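Local coordinates for sensor histidine kinase PdtaS (Mycobacterium tuberculosis, PDB 2YKF), which probably responds to c-di-GMP by autophosphorylating on histidine to signal nutrient deprivation, and is represented here by its GAF and PAS sensor region, at residues E114-R119 with A126-H131; A26-W31 with Y42-R47; L33-S38 with A57-N62; G51-V56 with V77-M82. All blocks are in the same frame, centred on the assembly; numbering follows the deposited sequence. Where two conformers were deposited one is given.

Contact 1 of 4, residues E114-R119 with A126-H131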
# COMPACT_ATOMS: atom_id res chain seq x y z
N GLU A 114 9.03 21.20 5.55
CA GLU A 114 9.40 21.83 4.28
C GLU A 114 8.17 22.23 3.47
O GLU A 114 7.12 21.56 3.48
CB GLU A 114 10.31 20.94 3.47
CG GLU A 114 11.52 20.45 4.27
CD GLU A 114 11.78 18.98 4.06
OE1 GLU A 114 11.87 18.57 2.87
OE2 GLU A 114 11.84 18.21 5.07
N VAL A 115 8.31 23.33 2.76
CA VAL A 115 7.23 23.94 2.11
C VAL A 115 7.60 23.95 0.65
O VAL A 115 8.75 24.25 0.29
CB VAL A 115 7.02 25.38 2.68
CG1 VAL A 115 5.95 26.13 1.96
CG2 VAL A 115 6.74 25.31 4.18
N SER A 116 6.66 23.55 -0.19
CA SER A 116 6.87 23.61 -1.64
C SER A 116 5.61 23.93 -2.43
O SER A 116 4.49 23.53 -2.07
CB SER A 116 7.54 22.35 -2.15
OG SER A 116 6.79 21.23 -1.79
N PRO A 117 5.79 24.61 -3.56
CA PRO A 117 4.66 25.00 -4.32
C PRO A 117 4.16 23.95 -5.32
O PRO A 117 4.93 23.13 -5.82
CB PRO A 117 5.21 26.17 -5.14
CG PRO A 117 6.64 25.72 -5.40
CD PRO A 117 7.06 25.17 -4.10
N VAL A 118 2.89 24.04 -5.65
CA VAL A 118 2.32 23.29 -6.71
C VAL A 118 1.96 24.34 -7.76
O VAL A 118 1.15 25.22 -7.46
CB VAL A 118 1.03 22.60 -6.24
CG1 VAL A 118 0.35 21.85 -7.40
CG2 VAL A 118 1.32 21.61 -5.07
N ARG A 119 2.57 24.26 -8.94
CA ARG A 119 2.26 25.17 -10.07
C ARG A 119 1.33 24.57 -11.08
O ARG A 119 1.34 23.29 -11.33
CB ARG A 119 3.51 25.64 -10.78
CG ARG A 119 3.96 26.95 -10.27
CD ARG A 119 5.20 27.56 -11.01
NE ARG A 119 5.83 28.53 -10.10
CZ ARG A 119 6.69 28.24 -9.11
NH1 ARG A 119 7.09 26.98 -8.89
NH2 ARG A 119 7.18 29.20 -8.32
N ALA A 126 -1.36 26.03 -5.16
CA ALA A 126 -1.42 25.47 -3.82
C ALA A 126 -0.04 25.35 -3.32
O ALA A 126 0.92 25.43 -4.09
CB ALA A 126 -2.14 24.00 -3.81
N VAL A 127 0.08 25.14 -2.01
CA VAL A 127 1.36 24.84 -1.38
C VAL A 127 1.27 23.58 -0.48
O VAL A 127 0.30 23.42 0.24
CB VAL A 127 1.81 26.03 -0.50
CG1 VAL A 127 3.07 25.69 0.21
CG2 VAL A 127 2.05 27.24 -1.42
N LEU A 128 2.26 22.72 -0.54
CA LEU A 128 2.31 21.50 0.26
C LEU A 128 3.16 21.79 1.40
O LEU A 128 4.23 22.38 1.21
CB LEU A 128 3.03 20.40 -0.55
CG LEU A 128 2.36 20.01 -1.89
CD1 LEU A 128 3.14 18.87 -2.49
CD2 LEU A 128 0.93 19.55 -1.65
N THR A 129 2.75 21.38 2.59
CA THR A 129 3.75 21.29 3.69
C THR A 129 4.04 19.83 3.97
O THR A 129 3.11 18.99 3.97
CB THR A 129 3.26 22.02 4.95
OG1 THR A 129 1.93 21.54 5.32
CG2 THR A 129 3.24 23.61 4.68
N ARG A 130 5.33 19.51 4.13
CA ARG A 130 5.79 18.18 4.45
C ARG A 130 6.14 18.07 5.97
O ARG A 130 6.81 18.96 6.52
CB ARG A 130 7.02 17.87 3.60
CG ARG A 130 7.68 16.50 3.76
CD ARG A 130 8.91 16.37 2.78
NE ARG A 130 9.74 15.13 2.95
CZ ARG A 130 10.67 14.70 2.08
NH1 ARG A 130 10.92 15.37 0.95
NH2 ARG A 130 11.36 13.57 2.31
N HIS A 131 5.66 17.04 6.66
CA HIS A 131 5.92 16.92 8.09
C HIS A 131 6.43 15.53 8.30
O HIS A 131 5.87 14.58 7.73
CB HIS A 131 4.63 17.10 8.85
CG HIS A 131 3.85 18.32 8.48
ND1 HIS A 131 3.58 19.33 9.38
CD2 HIS A 131 3.20 18.66 7.34
CE1 HIS A 131 2.82 20.25 8.80
NE2 HIS A 131 2.56 19.85 7.56
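Residues 114-119 and 126-131 run antiparallel, their short axes inclined at 149°, with Ser116 and Leu128 forming a hydrogen-bonded pair and Pro117 facing Val127 in a non-hydrogen-bonded one. The centre is firmly laced: Ser116 N donates to Leu128 O at 3.0 Å, and Leu128 N returns the bond to Ser116 O at 2.8 Å. Val118 N to Ala126 O adds a third rung, and Arg130 N to Glu114 O a fourth. Pro117, which has no N-H to give, occupies a position where the pairing asks for none. On the face carrying Val115, Pro117, Val127 and Thr129, the two valines meet methyl to methyl, CG1 of Val115 only 3.4 Å from CG1 of Val127, closer than ordinary van der Waals contact. Both CG1 groups stand opposite their own backbone N (chi1 176° in each), which brings them together. Thr129 runs alongside Val115, turning CG2 to CG2, while its OG1 bonds His131 NE2 at 2.9 Å and also Trp45 NE1. On the other face, Val118 CG2 rests on Leu128 CG at 3.7 Å. Further along, Glu114 lies beside Arg130, but OE1 is 3.9 Å from NH1 and well out of the guanidinium plane, so this long salt bridge is one of charge alone. Helix 83-90 touches the Val127 face and helix 18-38 the Leu128 face. The whole is a beta hairpin of the GAF domain's antiparallel sheet, with 114-120 as an outermost strand within the chain and helices against both faces.

Contact 2 of 4, residues A26-W31 with Y42-R47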
# COMPACT_ATOMS: atom_id res chain seq x y z
N ALA A 26 -6.17 16.00 -9.30
CA ALA A 26 -5.10 15.07 -9.80
C ALA A 26 -3.92 14.92 -8.83
O ALA A 26 -3.43 13.80 -8.59
CB ALA A 26 -4.59 15.56 -11.21
N VAL A 27 -3.43 16.03 -8.24
CA VAL A 27 -2.41 15.93 -7.22
C VAL A 27 -2.83 14.99 -6.06
O VAL A 27 -2.05 14.06 -5.68
CB VAL A 27 -2.05 17.32 -6.57
CG1 VAL A 27 -1.10 17.09 -5.36
CG2 VAL A 27 -1.40 18.24 -7.69
N VAL A 28 -4.00 15.26 -5.49
CA VAL A 28 -4.52 14.46 -4.39
C VAL A 28 -4.79 12.97 -4.82
O VAL A 28 -4.59 12.05 -4.05
CB VAL A 28 -5.80 15.12 -3.77
CG1 VAL A 28 -6.36 14.24 -2.65
CG2 VAL A 28 -5.41 16.50 -3.15
N GLY A 29 -5.12 12.78 -6.08
CA GLY A 29 -5.36 11.44 -6.59
C GLY A 29 -4.03 10.71 -6.69
O GLY A 29 -4.03 9.49 -6.71
N GLU A 30 -2.90 11.42 -6.73
CA GLU A 30 -1.60 10.78 -6.95
C GLU A 30 -0.64 10.85 -5.78
O GLU A 30 0.37 10.16 -5.79
CB GLU A 30 -0.88 11.50 -8.07
CG GLU A 30 -1.60 11.47 -9.36
CD GLU A 30 -1.13 10.36 -10.31
OE1 GLU A 30 -0.61 9.31 -9.84
OE2 GLU A 30 -1.31 10.55 -11.54
N TRP A 31 -0.88 11.75 -4.82
CA TRP A 31 0.20 12.05 -3.90
C TRP A 31 0.40 10.99 -2.79
O TRP A 31 1.34 11.11 -2.01
CB TRP A 31 -0.03 13.44 -3.28
CG TRP A 31 -1.17 13.52 -2.36
CD1 TRP A 31 -2.22 12.59 -2.15
CD2 TRP A 31 -1.43 14.62 -1.50
NE1 TRP A 31 -3.09 13.11 -1.20
CE2 TRP A 31 -2.62 14.35 -0.80
CE3 TRP A 31 -0.76 15.85 -1.27
CZ2 TRP A 31 -3.15 15.29 0.15
CZ3 TRP A 31 -1.24 16.72 -0.31
CH2 TRP A 31 -2.43 16.44 0.37
N TYR A 42 1.84 14.94 4.15
CA TYR A 42 1.73 16.23 3.41
C TYR A 42 0.40 16.84 3.70
O TYR A 42 -0.65 16.11 3.83
CB TYR A 42 1.82 16.01 1.87
CG TYR A 42 3.24 15.76 1.40
CD1 TYR A 42 3.79 14.47 1.45
CD2 TYR A 42 4.05 16.83 0.94
CE1 TYR A 42 5.13 14.25 1.09
CE2 TYR A 42 5.34 16.64 0.55
CZ TYR A 42 5.88 15.34 0.59
OH TYR A 42 7.15 15.16 0.15
N LEU A 43 0.37 18.17 3.71
CA LEU A 43 -0.87 18.87 3.77
C LEU A 43 -0.92 19.76 2.54
O LEU A 43 0.09 20.23 2.15
CB LEU A 43 -0.91 19.73 5.02
CG LEU A 43 -1.54 19.17 6.30
CD1 LEU A 43 -1.14 17.83 6.69
CD2 LEU A 43 -1.28 20.15 7.45
N MET A 44 -2.10 19.99 1.98
CA MET A 44 -2.23 20.88 0.84
C MET A 44 -2.96 22.16 1.29
O MET A 44 -4.03 22.09 1.84
CB MET A 44 -3.06 20.24 -0.26
CG MET A 44 -3.22 21.17 -1.47
SD MET A 44 -4.27 20.42 -2.77
CE MET A 44 -2.96 19.51 -3.54
N TRP A 45 -2.36 23.31 1.00
CA TRP A 45 -2.91 24.62 1.43
C TRP A 45 -3.27 25.44 0.22
O TRP A 45 -2.51 25.45 -0.76
CB TRP A 45 -1.86 25.39 2.21
CG TRP A 45 -1.46 24.69 3.45
CD1 TRP A 45 -0.43 23.85 3.63
CD2 TRP A 45 -2.11 24.81 4.69
NE1 TRP A 45 -0.39 23.39 4.94
CE2 TRP A 45 -1.42 23.99 5.61
CE3 TRP A 45 -3.19 25.57 5.13
CZ2 TRP A 45 -1.79 23.91 6.97
CZ3 TRP A 45 -3.58 25.46 6.48
CH2 TRP A 45 -2.89 24.63 7.36
N VAL A 46 -4.45 26.08 0.26
CA VAL A 46 -4.84 27.08 -0.75
C VAL A 46 -5.01 28.47 -0.05
O VAL A 46 -5.03 28.53 1.20
CB VAL A 46 -6.09 26.71 -1.58
CG1 VAL A 46 -5.82 25.39 -2.46
CG2 VAL A 46 -7.39 26.55 -0.70
N ARG A 47 -5.07 29.54 -0.86
CA ARG A 47 -5.08 30.94 -0.37
C ARG A 47 -6.30 31.58 -0.95
O ARG A 47 -6.49 31.60 -2.17
CB ARG A 47 -3.84 31.68 -0.85
CG ARG A 47 -3.78 33.15 -0.43
CD ARG A 47 -2.48 33.80 -0.85
NE ARG A 47 -2.46 34.14 -2.28
CZ ARG A 47 -1.47 34.83 -2.88
NH1 ARG A 47 -0.42 35.25 -2.17
NH2 ARG A 47 -1.53 35.11 -4.18
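Met44 reaches from strand 41-47 to helix 18-38 and, with Val27 and Trp31, makes the dense part of this helix-on-sheet contact. Its chain leaves the backbone extended, CG opposite N (chi1 -180°), then bends at the sulfur, so that the terminal CE is delivered to Val27 CG1 at 3.6 Å. Beside it the indole of Trp31 arrives with the far end of its six-membered ring: CZ3 is 3.8 Å from Tyr42 CB, and CH2 is 3.9 Å from Met44 CB. Both carbons approach that ring obliquely, whereas Met44 N lies at its edge and in its plane. Val28 CA, from the preceding turn of the helix, lies over one indole face. Tyr42 contributes chiefly its CB here, since its ring leads away and its OH bonds Ser38 OG. The looser margin is the side chain of Val28, whose CG2 is touched by Met44 CE at 3.9 Å; this valine is partly exposed and packs against Glu285 of the second subunit. Farther round the helix Glu30 forms a salt bridge with Arg263. The side-chain contacts across the segments are apolar, and no polar bond joins them, so shape and exclusion of water probably hold helix to sheet.

Contact 3 of 4, residues L33-S38 with A57-N62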
# COMPACT_ATOMS: atom_id res chain seq x y z
N LEU A 33 1.80 8.28 -3.48
CA LEU A 33 3.12 7.88 -3.91
C LEU A 33 4.19 8.86 -3.35
O LEU A 33 5.20 8.48 -2.82
CB LEU A 33 3.18 7.90 -5.45
CG LEU A 33 4.55 7.71 -6.05
CD1 LEU A 33 5.18 6.38 -5.59
CD2 LEU A 33 4.43 7.78 -7.66
N LEU A 34 3.91 10.16 -3.41
CA LEU A 34 4.83 11.12 -2.80
C LEU A 34 5.01 10.94 -1.27
O LEU A 34 6.14 10.91 -0.78
CB LEU A 34 4.32 12.53 -3.15
CG LEU A 34 5.13 13.68 -2.55
CD1 LEU A 34 6.60 13.70 -3.10
CD2 LEU A 34 4.38 14.98 -2.88
N ALA A 35 3.90 10.78 -0.51
CA ALA A 35 3.94 10.59 0.95
C ALA A 35 4.72 9.29 1.25
O ALA A 35 5.62 9.29 2.12
CB ALA A 35 2.54 10.50 1.52
N ASP A 36 4.49 8.24 0.45
CA ASP A 36 5.22 6.98 0.68
C ASP A 36 6.73 7.10 0.41
O ASP A 36 7.56 6.56 1.17
CB ASP A 36 4.69 5.86 -0.19
CG ASP A 36 3.23 5.40 0.26
OD1 ASP A 36 2.77 5.87 1.32
OD2 ASP A 36 2.61 4.58 -0.46
N LEU A 37 7.07 7.68 -0.74
CA LEU A 37 8.50 7.84 -1.08
C LEU A 37 9.21 8.80 -0.14
O LEU A 37 10.43 8.73 0.01
CB LEU A 37 8.62 8.33 -2.50
CG LEU A 37 8.20 7.46 -3.68
CD1 LEU A 37 8.16 8.34 -4.92
CD2 LEU A 37 9.11 6.31 -3.87
N SER A 38 8.47 9.76 0.41
CA SER A 38 9.06 10.73 1.35
C SER A 38 9.09 10.19 2.79
O SER A 38 9.69 10.83 3.64
CB SER A 38 8.26 12.05 1.38
OG SER A 38 8.06 12.61 0.10
N ALA A 57 -6.54 19.31 1.93
CA ALA A 57 -6.28 17.86 1.76
C ALA A 57 -5.10 17.50 2.57
O ALA A 57 -4.27 18.37 2.92
CB ALA A 57 -6.06 17.43 0.26
N GLN A 58 -5.01 16.19 2.90
CA GLN A 58 -3.96 15.74 3.73
C GLN A 58 -3.66 14.27 3.37
O GLN A 58 -4.62 13.48 3.08
CB GLN A 58 -4.48 15.77 5.18
CG GLN A 58 -3.52 15.08 6.22
CD GLN A 58 -4.05 15.29 7.65
OE1 GLN A 58 -5.17 15.78 7.83
NE2 GLN A 58 -3.26 14.95 8.65
N CYS A 59 -2.42 13.89 3.36
CA CYS A 59 -2.05 12.48 3.18
C CYS A 59 -1.09 12.02 4.25
O CYS A 59 -0.22 12.79 4.67
CB CYS A 59 -1.39 12.30 1.79
SG CYS A 59 -1.31 10.60 1.16
N ARG A 60 -1.19 10.78 4.70
CA ARG A 60 -0.15 10.24 5.52
C ARG A 60 0.66 9.20 4.78
O ARG A 60 0.14 8.50 3.94
CB ARG A 60 -0.74 9.61 6.80
CG ARG A 60 -1.66 10.57 7.55
CD ARG A 60 -2.13 9.96 8.89
NE ARG A 60 -2.76 11.07 9.66
CZ ARG A 60 -4.04 11.36 9.62
NH1 ARG A 60 -4.86 10.64 8.86
NH2 ARG A 60 -4.52 12.34 10.37
N PRO A 61 1.93 8.99 5.17
CA PRO A 61 2.69 7.92 4.51
C PRO A 61 2.24 6.51 4.96
O PRO A 61 1.88 6.31 6.13
CB PRO A 61 4.12 8.17 4.99
CG PRO A 61 3.95 8.82 6.37
CD PRO A 61 2.63 9.57 6.33
N ASN A 62 2.21 5.54 4.03
CA ASN A 62 1.99 4.17 4.43
C ASN A 62 3.26 3.45 4.77
O ASN A 62 3.18 2.36 5.32
CB ASN A 62 1.23 3.39 3.34
CG ASN A 62 -0.26 3.80 3.31
OD1 ASN A 62 -0.78 4.34 4.29
ND2 ASN A 62 -0.92 3.54 2.24
O HOH W 1 0.65 3.07 -0.12
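The carboxylate of Asp36 and the side-chain amide of Asn62 lie with their planes 40° apart, linked by a water and by the backbone N of Asn62 rather than stacked. Asn62 N comes to the syn side of Asp36 OD1, 30° out of the carboxylate plane, in a bond of 2.8 Å that is nearly straight. The other oxygen, OD2, accepts from a water, and that water accepts from Asn62 ND2 at 2.9 Å, so the acid holds the backbone of Asn62 directly and its side chain through water. Asp36 CG sits beside its own backbone N (chi1 -70°), a turn that carries the carboxylate from the flank of the helix to the loop. Gln32 NE2, one turn earlier, also bonds OD1 and links on to Arg60 O, while Asn62 ND2 also bonds Asp181 OD1 of the second subunit, its main polar partner. Next to this polar cluster the helix and loop come together closely: Pro61 CB lies 3.4 Å from Ala35 O, and the Ala35 methyl approaches Arg60 O. Cys59 SG is 3.9 Å from Ala35 CB, a tentative contact because the cysteine has two conformers. Within the helix, Leu34 O takes two bonds from Ser38, whose N and OG approach from opposite faces of the carbonyl plane. The join ties the C-terminal part of helix 18-38 to the loop leaving strand 53-59 of the GAF domain, at the subunit interface. Buried and surrounded by N-H donors and a donating water, Asp36 probably remains a charged carboxylate.

Contact 4 of 4, residues G51-V56 with V77-M82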
# COMPACT_ATOMS: atom_id res chain seq x y z
N GLY A 51 -6.49 36.38 1.41
CA GLY A 51 -5.10 36.05 1.76
C GLY A 51 -5.08 35.02 2.91
O GLY A 51 -4.01 34.61 3.39
N VAL A 52 -6.26 34.65 3.40
CA VAL A 52 -6.38 33.65 4.47
C VAL A 52 -6.03 32.23 3.86
O VAL A 52 -6.32 31.96 2.70
CB VAL A 52 -7.80 33.73 5.16
CG1 VAL A 52 -8.16 32.46 5.88
CG2 VAL A 52 -7.89 34.99 6.17
N LEU A 53 -5.43 31.36 4.67
CA LEU A 53 -5.02 30.03 4.21
C LEU A 53 -5.97 28.92 4.71
O LEU A 53 -6.35 28.93 5.87
CB LEU A 53 -3.60 29.74 4.69
CG LEU A 53 -2.57 30.80 4.39
CD1 LEU A 53 -1.19 30.32 4.80
CD2 LEU A 53 -2.58 31.23 2.94
N VAL A 54 -6.26 27.96 3.83
CA VAL A 54 -7.12 26.84 4.12
C VAL A 54 -6.42 25.53 3.76
O VAL A 54 -5.89 25.38 2.61
CB VAL A 54 -8.40 26.95 3.27
CG1 VAL A 54 -9.40 25.84 3.61
CG2 VAL A 54 -9.01 28.35 3.44
N CYS A 55 -6.37 24.60 4.71
CA CYS A 55 -5.87 23.22 4.37
C CYS A 55 -7.04 22.44 3.74
O CYS A 55 -8.13 22.27 4.36
CB CYS A 55 -5.34 22.49 5.60
SG CYS A 55 -4.87 20.73 5.24
N VAL A 56 -6.84 21.95 2.50
CA VAL A 56 -7.93 21.36 1.75
C VAL A 56 -7.70 19.84 1.53
O VAL A 56 -8.60 19.18 1.05
CB VAL A 56 -8.15 22.03 0.35
CG1 VAL A 56 -8.64 23.53 0.48
CG2 VAL A 56 -6.85 21.99 -0.43
N VAL A 77 -6.82 29.44 8.55
CA VAL A 77 -5.80 30.02 9.39
C VAL A 77 -5.36 31.36 8.79
O VAL A 77 -5.33 31.53 7.55
CB VAL A 77 -4.64 29.01 9.56
CG1 VAL A 77 -3.35 29.52 9.00
CG2 VAL A 77 -4.49 28.52 10.98
N ALA A 78 -5.07 32.33 9.66
CA ALA A 78 -4.56 33.58 9.15
C ALA A 78 -3.16 33.36 8.46
O ALA A 78 -2.33 32.52 8.89
CB ALA A 78 -4.51 34.63 10.23
N ALA A 79 -2.98 34.08 7.35
CA ALA A 79 -1.78 33.95 6.51
C ALA A 79 -0.49 34.16 7.29
O ALA A 79 0.48 33.45 7.07
CB ALA A 79 -1.83 34.89 5.32
N ASN A 80 -0.48 35.13 8.22
CA ASN A 80 0.76 35.43 8.95
C ASN A 80 1.03 34.42 10.05
O ASN A 80 2.13 34.41 10.61
CB ASN A 80 0.82 36.89 9.46
CG ASN A 80 0.23 37.05 10.86
OD1 ASN A 80 0.88 36.76 11.87
ND2 ASN A 80 -1.03 37.51 10.92
N SER A 81 0.08 33.51 10.33
CA SER A 81 0.38 32.41 11.27
C SER A 81 1.22 31.33 10.61
O SER A 81 1.81 30.49 11.30
CB SER A 81 -0.88 31.82 11.92
OG SER A 81 -1.68 31.11 10.98
N MET A 82 1.28 31.38 9.27
CA MET A 82 2.18 30.51 8.47
C MET A 82 2.98 31.32 7.44
O MET A 82 2.78 31.15 6.23
CB MET A 82 1.38 29.41 7.73
CG MET A 82 0.28 28.72 8.54
SD MET A 82 -0.05 27.10 7.78
CE MET A 82 1.31 26.20 8.53
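Leu53 and Val77 exchange both backbone bonds of an antiparallel hydrogen-bonded pair: Leu53 N donates to Val77 O at 2.9 Å, and Val77 N to Leu53 O at 2.8 Å. Val52 lays its CG1 methyl against Val77 O, at 3.4 Å, beside this bridge. The Leu53 side chain bears the apolar part, with CG 3.9 Å from Ala79 CA and CD1 4.0 Å from Met82 CB. Its CG stands next to the backbone N (chi1 -51°), directing the branch over the turn that follows the bridge. In the GAF sheet this is the short strand 76-77, outermost within the chain, beside strand 53-59, and the chain leaves it at once through a 3-10 segment, residues 79-81. That turn is fixed by Ala78 O, which accepts from Ser81 N and, at 2.6 Å, from Ser81 OG; the hydroxyl lies in the carbonyl plane, on a lone pair. Met82 N bonds Ala79 O, and Met82 stands at the N-cap position of helix 83-90. Beyond the turn, Val85 of that helix touches Leu53 and Ala86 touches Ala79, while the Met82 side chain packs on Trp45 of strand 41-47.

How the contacts relate
All four contacts belong to the GAF domain and illustrate how one sheet with helices on it changes chemistry from place to place. Contacts 1 and 4 pair strands at its two outer limits within the chain, by regular backbone bonds; the first is partly buried, the second lies at the surface and is much shorter. Contacts 2 and 3 are buried and share helix 18-38, yet the earlier part of that helix meets strand 41-47 through apolar side chains, whereas its later part holds a loop by a carboxylate and water. Strands 41-47 and 53-59 are sheet neighbours, linking contact 2 to contacts 3 and 4. Contacts 2 and 3 also touch the second subunit.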